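Local coordinates for protein glutamine cyclotransferase (PDB 3NOL) that catalyses the cyclisation of N-terminal glutamine to pyroglutamate, as a bacterial glutaminyl cyclase built on a calcium-containing beta-propeller, at residues Trp130-Ser142 and Asn175-Trp189. Sequence-based numbering, arbitrary orientation.
Sequences WGLTHNDQYLIMS and NELEWVDGEIFANVW. With CA (calcium ion), chain B; SO4 (sulfate ion), chain D.
Two neighbouring blades of the beta-propeller meet where the inner strands 132-134 and 177-180 run side by side, 16° from parallel, next to the calcium ion near the middle of the propeller. Thr133 turns OG1 anti to its own N (chi1 -172°) and accepts the Trp179 backbone N-H at 3.1 Å, while its CG2 packs on Leu177 CB. Leu177 CD1 reaches the backbone of Ile140 and Ser142. Beyond it, Ser142 OG donates to Asn175 O (2.7 Å) and accepts from Gly131 N, tying both segments together. Asn135 CB sits over the centre of the Trp179 six-membered ring, 3.5 Å from its centroid, its amide plane nearly perpendicular to the indole; Ile140 CD1 touches Trp179 CE3 at 3.7 Å. Without the indole, as with an alanine here, Asn135 CB is likely to lose the ring face it lies on, and a gap would probably open beside Ile140 CD1. At the other end Trp130 and Trp189 form an offset edge-to-face pair, the edge of Trp130 directed toward the face of Trp189, planes at 84°. Glu176, Leu177 O and Glu178 bind the calcium, with Phe48 and Ile230 completing its protein ligands; water 2 links the metal to Leu132 O. Strand 147-151 follows 139-141 in the first blade's sheet, as 193-197 follows 183-188 in the other.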
loop_
_atom_site.group_PDB
_atom_site.type_symbol
_atom_site.label_atom_id
_atom_site.label_comp_id
_atom_site.label_asym_id
_atom_site.label_seq_id
_atom_site.Cartn_x
_atom_site.Cartn_y
_atom_site.Cartn_z
ATOM N N TRP A 130 -8.055 3.457 4.033
ATOM C CA TRP A 130 -7.049 3.899 3.071
ATOM C C TRP A 130 -6.132 2.713 2.736
ATOM O O TRP A 130 -6.454 1.952 1.836
ATOM C CB TRP A 130 -6.260 5.124 3.589
ATOM C CG TRP A 130 -7.059 6.424 3.659
ATOM C CD1 TRP A 130 -8.421 6.574 3.851
ATOM C CD2 TRP A 130 -6.526 7.744 3.555
ATOM N NE1 TRP A 130 -8.754 7.915 3.861
ATOM C CE2 TRP A 130 -7.607 8.650 3.687
ATOM C CE3 TRP A 130 -5.231 8.258 3.353
ATOM C CZ2 TRP A 130 -7.428 10.038 3.623
ATOM C CZ3 TRP A 130 -5.060 9.657 3.302
ATOM C CH2 TRP A 130 -6.163 10.517 3.426
ATOM N N GLY A 131 -5.024 2.540 3.463
ATOM C CA GLY A 131 -4.112 1.412 3.209
ATOM C C GLY A 131 -4.454 0.148 3.998
ATOM O O GLY A 131 -5.091 0.218 5.049
ATOM N N LEU A 132 -4.028 -1.011 3.476
ATOM C CA LEU A 132 -4.257 -2.283 4.138
ATOM C C LEU A 132 -3.071 -3.217 3.893
ATOM O O LEU A 132 -2.570 -3.304 2.790
ATOM C CB LEU A 132 -5.554 -2.918 3.652
ATOM C CG LEU A 132 -6.031 -4.192 4.337
ATOM C CD1 LEU A 132 -6.466 -3.887 5.797
ATOM C CD2 LEU A 132 -7.197 -4.819 3.521
ATOM N N THR A 133 -2.628 -3.879 4.951
ATOM C CA THR A 133 -1.585 -4.916 4.850
ATOM C C THR A 133 -1.908 -5.973 5.932
ATOM O O THR A 133 -3.007 -5.945 6.530
ATOM C CB THR A 133 -0.123 -4.310 4.974
ATOM O OG1 THR A 133 0.865 -5.319 4.687
ATOM C CG2 THR A 133 0.124 -3.723 6.384
ATOM N N HIS A 134 -0.972 -6.879 6.195
ATOM C CA HIS A 134 -1.184 -7.892 7.217
ATOM C C HIS A 134 0.128 -8.400 7.768
ATOM O O HIS A 134 1.159 -8.276 7.124
ATOM C CB HIS A 134 -2.020 -9.061 6.681
ATOM C CG HIS A 134 -1.274 -10.006 5.790
ATOM N ND1 HIS A 134 -0.538 -11.068 6.281
ATOM C CD2 HIS A 134 -1.185 -10.077 4.442
ATOM C CE1 HIS A 134 -0.040 -11.763 5.271
ATOM N NE2 HIS A 134 -0.407 -11.176 4.144
ATOM N N ASN A 135 0.075 -8.959 8.973
ATOM C CA ASN A 135 1.203 -9.736 9.465
ATOM C C ASN A 135 0.690 -11.183 9.644
ATOM O O ASN A 135 -0.299 -11.569 9.020
ATOM C CB ASN A 135 1.823 -9.086 10.718
ATOM C CG ASN A 135 0.853 -9.005 11.910
ATOM O OD1 ASN A 135 -0.205 -9.652 11.931
ATOM N ND2 ASN A 135 1.216 -8.186 12.913
ATOM N N ASP A 136 1.347 -11.987 10.468
ATOM C CA ASP A 136 0.962 -13.397 10.543
ATOM C C ASP A 136 -0.380 -13.626 11.270
ATOM O O ASP A 136 -0.978 -14.705 11.143
ATOM C CB ASP A 136 2.075 -14.236 11.188
ATOM C CG ASP A 136 3.338 -14.332 10.326
ATOM O OD1 ASP A 136 3.298 -14.065 9.094
ATOM O OD2 ASP A 136 4.385 -14.710 10.904
ATOM N N GLN A 137 -0.840 -12.618 12.021
ATOM C CA GLN A 137 -2.050 -12.747 12.861
ATOM C C GLN A 137 -3.212 -11.807 12.522
ATOM O O GLN A 137 -4.366 -12.142 12.782
ATOM C CB GLN A 137 -1.703 -12.532 14.329
ATOM C CG GLN A 137 -0.896 -13.656 14.967
ATOM C CD GLN A 137 -0.665 -13.393 16.439
ATOM O OE1 GLN A 137 -1.334 -13.971 17.295
ATOM N NE2 GLN A 137 0.250 -12.469 16.741
ATOM N N TYR A 138 -2.900 -10.619 12.002
ATOM C CA TYR A 138 -3.905 -9.562 11.790
ATOM C C TYR A 138 -3.779 -8.846 10.458
ATOM O O TYR A 138 -2.681 -8.745 9.904
ATOM C CB TYR A 138 -3.775 -8.479 12.870
ATOM C CG TYR A 138 -3.783 -9.007 14.270
ATOM C CD1 TYR A 138 -4.953 -9.526 14.830
ATOM C CD2 TYR A 138 -2.618 -8.993 15.037
ATOM C CE1 TYR A 138 -4.965 -10.023 16.120
ATOM C CE2 TYR A 138 -2.611 -9.486 16.336
ATOM C CZ TYR A 138 -3.781 -9.995 16.874
ATOM O OH TYR A 138 -3.754 -10.484 18.169
ATOM N N LEU A 139 -4.910 -8.337 9.974
ATOM C CA LEU A 139 -4.910 -7.292 8.944
ATOM C C LEU A 139 -4.673 -5.975 9.654
ATOM O O LEU A 139 -5.115 -5.791 10.786
ATOM C CB LEU A 139 -6.255 -7.246 8.221
ATOM C CG LEU A 139 -6.436 -8.455 7.280
ATOM C CD1 LEU A 139 -7.925 -8.892 7.090
ATOM C CD2 LEU A 139 -5.713 -8.283 5.917
ATOM N N ILE A 140 -4.048 -5.034 8.955
ATOM C CA ILE A 140 -3.698 -3.766 9.562
ATOM C C ILE A 140 -4.125 -2.695 8.574
ATOM O O ILE A 140 -3.709 -2.728 7.407
ATOM C CB ILE A 140 -2.192 -3.655 9.828
ATOM C CG1 ILE A 140 -1.683 -4.822 10.696
ATOM C CG2 ILE A 140 -1.876 -2.275 10.449
ATOM C CD1 ILE A 140 -0.177 -4.934 10.637
ATOM N N MET A 141 -4.986 -1.789 9.028
ATOM C CA MET A 141 -5.552 -0.771 8.162
ATOM C C MET A 141 -5.271 0.662 8.646
ATOM O O MET A 141 -5.367 0.956 9.849
ATOM C CB MET A 141 -7.061 -0.993 7.975
ATOM C CG MET A 141 -7.955 -0.660 9.134
ATOM S SD MET A 141 -9.709 -0.972 8.711
ATOM C CE MET A 141 -10.118 0.361 7.602
ATOM N N SER A 142 -4.912 1.523 7.695
ATOM C CA SER A 142 -4.802 2.970 7.919
ATOM C C SER A 142 -6.049 3.654 7.327
ATOM O O SER A 142 -6.843 3.020 6.600
ATOM C CB SER A 142 -3.552 3.527 7.227
ATOM O OG SER A 142 -3.603 3.286 5.818
ATOM N N ASN A 175 -1.219 6.380 4.621
ATOM C CA ASN A 175 -1.928 5.885 3.438
ATOM C C ASN A 175 -1.515 4.428 3.139
ATOM O O ASN A 175 -1.654 3.590 4.037
ATOM C CB ASN A 175 -1.671 6.817 2.247
ATOM C CG ASN A 175 -2.808 6.790 1.220
ATOM O OD1 ASN A 175 -3.696 5.915 1.258
ATOM N ND2 ASN A 175 -2.779 7.746 0.289
ATOM N N GLU A 176 -1.000 4.119 1.930
ATOM C CA GLU A 176 -0.658 2.703 1.606
ATOM C C GLU A 176 0.311 2.115 2.646
ATOM O O GLU A 176 1.231 2.800 3.111
ATOM C CB GLU A 176 -0.134 2.539 0.158
ATOM C CG GLU A 176 -0.732 1.363 -0.589
ATOM C CD GLU A 176 -0.049 0.011 -0.276
ATOM O OE1 GLU A 176 1.203 -0.032 -0.173
ATOM O OE2 GLU A 176 -0.777 -1.013 -0.196
ATOM N N LEU A 177 0.067 0.860 3.024
ATOM C CA LEU A 177 0.850 0.204 4.080
ATOM C C LEU A 177 1.547 -1.025 3.536
ATOM O O LEU A 177 1.068 -1.631 2.561
ATOM C CB LEU A 177 -0.057 -0.273 5.214
ATOM C CG LEU A 177 -0.908 0.758 5.958
ATOM C CD1 LEU A 177 -1.638 0.064 7.115
ATOM C CD2 LEU A 177 0.010 1.880 6.449
ATOM N N GLU A 178 2.632 -1.407 4.209
ATOM C CA GLU A 178 3.231 -2.725 3.986
ATOM C C GLU A 178 3.950 -3.228 5.237
ATOM O O GLU A 178 4.758 -2.498 5.805
ATOM C CB GLU A 178 4.214 -2.699 2.803
ATOM C CG GLU A 178 4.607 -4.119 2.376
ATOM C CD GLU A 178 3.450 -4.878 1.721
ATOM O OE1 GLU A 178 3.515 -6.123 1.708
ATOM O OE2 GLU A 178 2.475 -4.244 1.210
ATOM N N TRP A 179 3.646 -4.461 5.653
ATOM C CA TRP A 179 4.410 -5.120 6.734
ATOM C C TRP A 179 5.741 -5.579 6.156
ATOM O O TRP A 179 5.780 -6.364 5.196
ATOM C CB TRP A 179 3.629 -6.332 7.218
ATOM C CG TRP A 179 4.255 -7.022 8.363
ATOM C CD1 TRP A 179 5.020 -8.162 8.322
ATOM C CD2 TRP A 179 4.134 -6.667 9.742
ATOM N NE1 TRP A 179 5.406 -8.519 9.598
ATOM C CE2 TRP A 179 4.880 -7.620 10.491
ATOM C CE3 TRP A 179 3.497 -5.624 10.420
ATOM C CZ2 TRP A 179 4.976 -7.571 11.895
ATOM C CZ3 TRP A 179 3.594 -5.580 11.826
ATOM C CH2 TRP A 179 4.341 -6.539 12.540
ATOM N N VAL A 180 6.835 -5.060 6.702
ATOM C CA VAL A 180 8.159 -5.388 6.207
ATOM C C VAL A 180 9.053 -5.800 7.378
ATOM O O VAL A 180 9.451 -4.960 8.199
ATOM C CB VAL A 180 8.778 -4.197 5.406
ATOM C CG1 VAL A 180 10.193 -4.531 4.867
ATOM C CG2 VAL A 180 7.853 -3.741 4.266
ATOM N N ASP A 181 9.309 -7.105 7.463
ATOM C CA ASP A 181 10.211 -7.675 8.474
ATOM C C ASP A 181 9.953 -7.119 9.892
ATOM O O ASP A 181 10.869 -6.656 10.559
ATOM C CB ASP A 181 11.669 -7.480 8.032
ATOM C CG ASP A 181 12.046 -8.371 6.846
ATOM O OD1 ASP A 181 11.175 -9.105 6.302
ATOM O OD2 ASP A 181 13.229 -8.316 6.452
ATOM N N GLY A 182 8.693 -7.173 10.325
ATOM C CA GLY A 182 8.329 -6.874 11.714
ATOM C C GLY A 182 7.986 -5.414 11.950
ATOM O O GLY A 182 7.613 -5.047 13.070
ATOM N N GLU A 183 8.106 -4.589 10.900
ATOM C CA GLU A 183 7.726 -3.177 10.961
ATOM C C GLU A 183 6.548 -2.842 10.042
ATOM O O GLU A 183 6.334 -3.495 9.013
ATOM C CB GLU A 183 8.925 -2.280 10.607
ATOM C CG GLU A 183 10.055 -2.425 11.594
ATOM C CD GLU A 183 11.167 -1.419 11.407
ATOM O OE1 GLU A 183 11.301 -0.843 10.311
ATOM O OE2 GLU A 183 11.923 -1.217 12.386
ATOM N N ILE A 184 5.800 -1.805 10.405
ATOM C CA ILE A 184 4.779 -1.304 9.477
ATOM C C ILE A 184 5.384 -0.129 8.695
ATOM O O ILE A 184 5.753 0.885 9.287
ATOM C CB ILE A 184 3.475 -0.856 10.213
ATOM C CG1 ILE A 184 2.873 -2.008 11.043
ATOM C CG2 ILE A 184 2.475 -0.237 9.193
ATOM C CD1 ILE A 184 1.968 -1.535 12.127
ATOM N N PHE A 185 5.546 -0.293 7.384
ATOM C CA PHE A 185 5.930 0.828 6.507
ATOM C C PHE A 185 4.638 1.519 6.037
ATOM O O PHE A 185 3.680 0.840 5.631
ATOM C CB PHE A 185 6.673 0.319 5.277
ATOM C CG PHE A 185 8.140 -0.093 5.529
ATOM C CD1 PHE A 185 8.595 -0.495 6.803
ATOM C CD2 PHE A 185 9.029 -0.105 4.459
ATOM C CE1 PHE A 185 9.937 -0.894 7.005
ATOM C CE2 PHE A 185 10.374 -0.508 4.628
ATOM C CZ PHE A 185 10.829 -0.906 5.913
ATOM N N ALA A 186 4.619 2.853 6.053
ATOM C CA ALA A 186 3.430 3.576 5.579
ATOM C C ALA A 186 3.799 4.758 4.714
ATOM O O ALA A 186 4.688 5.535 5.083
ATOM C CB ALA A 186 2.601 4.081 6.755
ATOM N N ASN A 187 3.136 4.905 3.568
ATOM C CA ASN A 187 3.206 6.189 2.877
ATOM C C ASN A 187 2.565 7.250 3.771
ATOM O O ASN A 187 1.595 6.967 4.477
ATOM C CB ASN A 187 2.472 6.151 1.532
ATOM C CG ASN A 187 3.198 5.315 0.496
ATOM O OD1 ASN A 187 2.808 4.184 0.231
ATOM N ND2 ASN A 187 4.256 5.870 -0.094
ATOM N N VAL A 188 3.124 8.459 3.728
ATOM C CA VAL A 188 2.503 9.614 4.331
ATOM C C VAL A 188 2.051 10.507 3.169
ATOM O O VAL A 188 2.872 11.070 2.422
ATOM C CB VAL A 188 3.465 10.364 5.258
ATOM C CG1 VAL A 188 2.737 11.564 5.890
ATOM C CG2 VAL A 188 4.077 9.397 6.303
ATOM N N TRP A 189 0.733 10.560 3.007
ATOM C CA TRP A 189 0.105 11.206 1.868
ATOM C C TRP A 189 0.565 12.643 1.759
ATOM O O TRP A 189 0.668 13.352 2.771
ATOM C CB TRP A 189 -1.418 11.147 1.996
ATOM C CG TRP A 189 -2.190 11.382 0.721
ATOM C CD1 TRP A 189 -1.907 10.886 -0.542
ATOM C CD2 TRP A 189 -3.408 12.125 0.592
ATOM N NE1 TRP A 189 -2.866 11.311 -1.438
ATOM C CE2 TRP A 189 -3.815 12.040 -0.764
ATOM C CE3 TRP A 189 -4.214 12.831 1.501
ATOM C CZ2 TRP A 189 -4.984 12.679 -1.240
ATOM C CZ3 TRP A 189 -5.374 13.467 1.027
ATOM C CH2 TRP A 189 -5.743 13.387 -0.324
HETATM CA CA CA B . 1.193 -2.508 0.351
HETATM S S SO4 D . 7.857 -11.012 9.709
HETATM O O1 SO4 D . 8.579 -12.263 9.460
HETATM O O2 SO4 D . 8.251 -10.004 8.731
HETATM O O3 SO4 D . 6.426 -11.290 9.605
HETATM O O4 SO4 D . 8.169 -10.508 11.053
HETATM O O HOH W 1 -3.266 -1.536 0.665
HETATM O O HOH W 2 -0.561 -4.000 1.010
HETATM O O HOH W 3 0.473 -6.306 2.182
#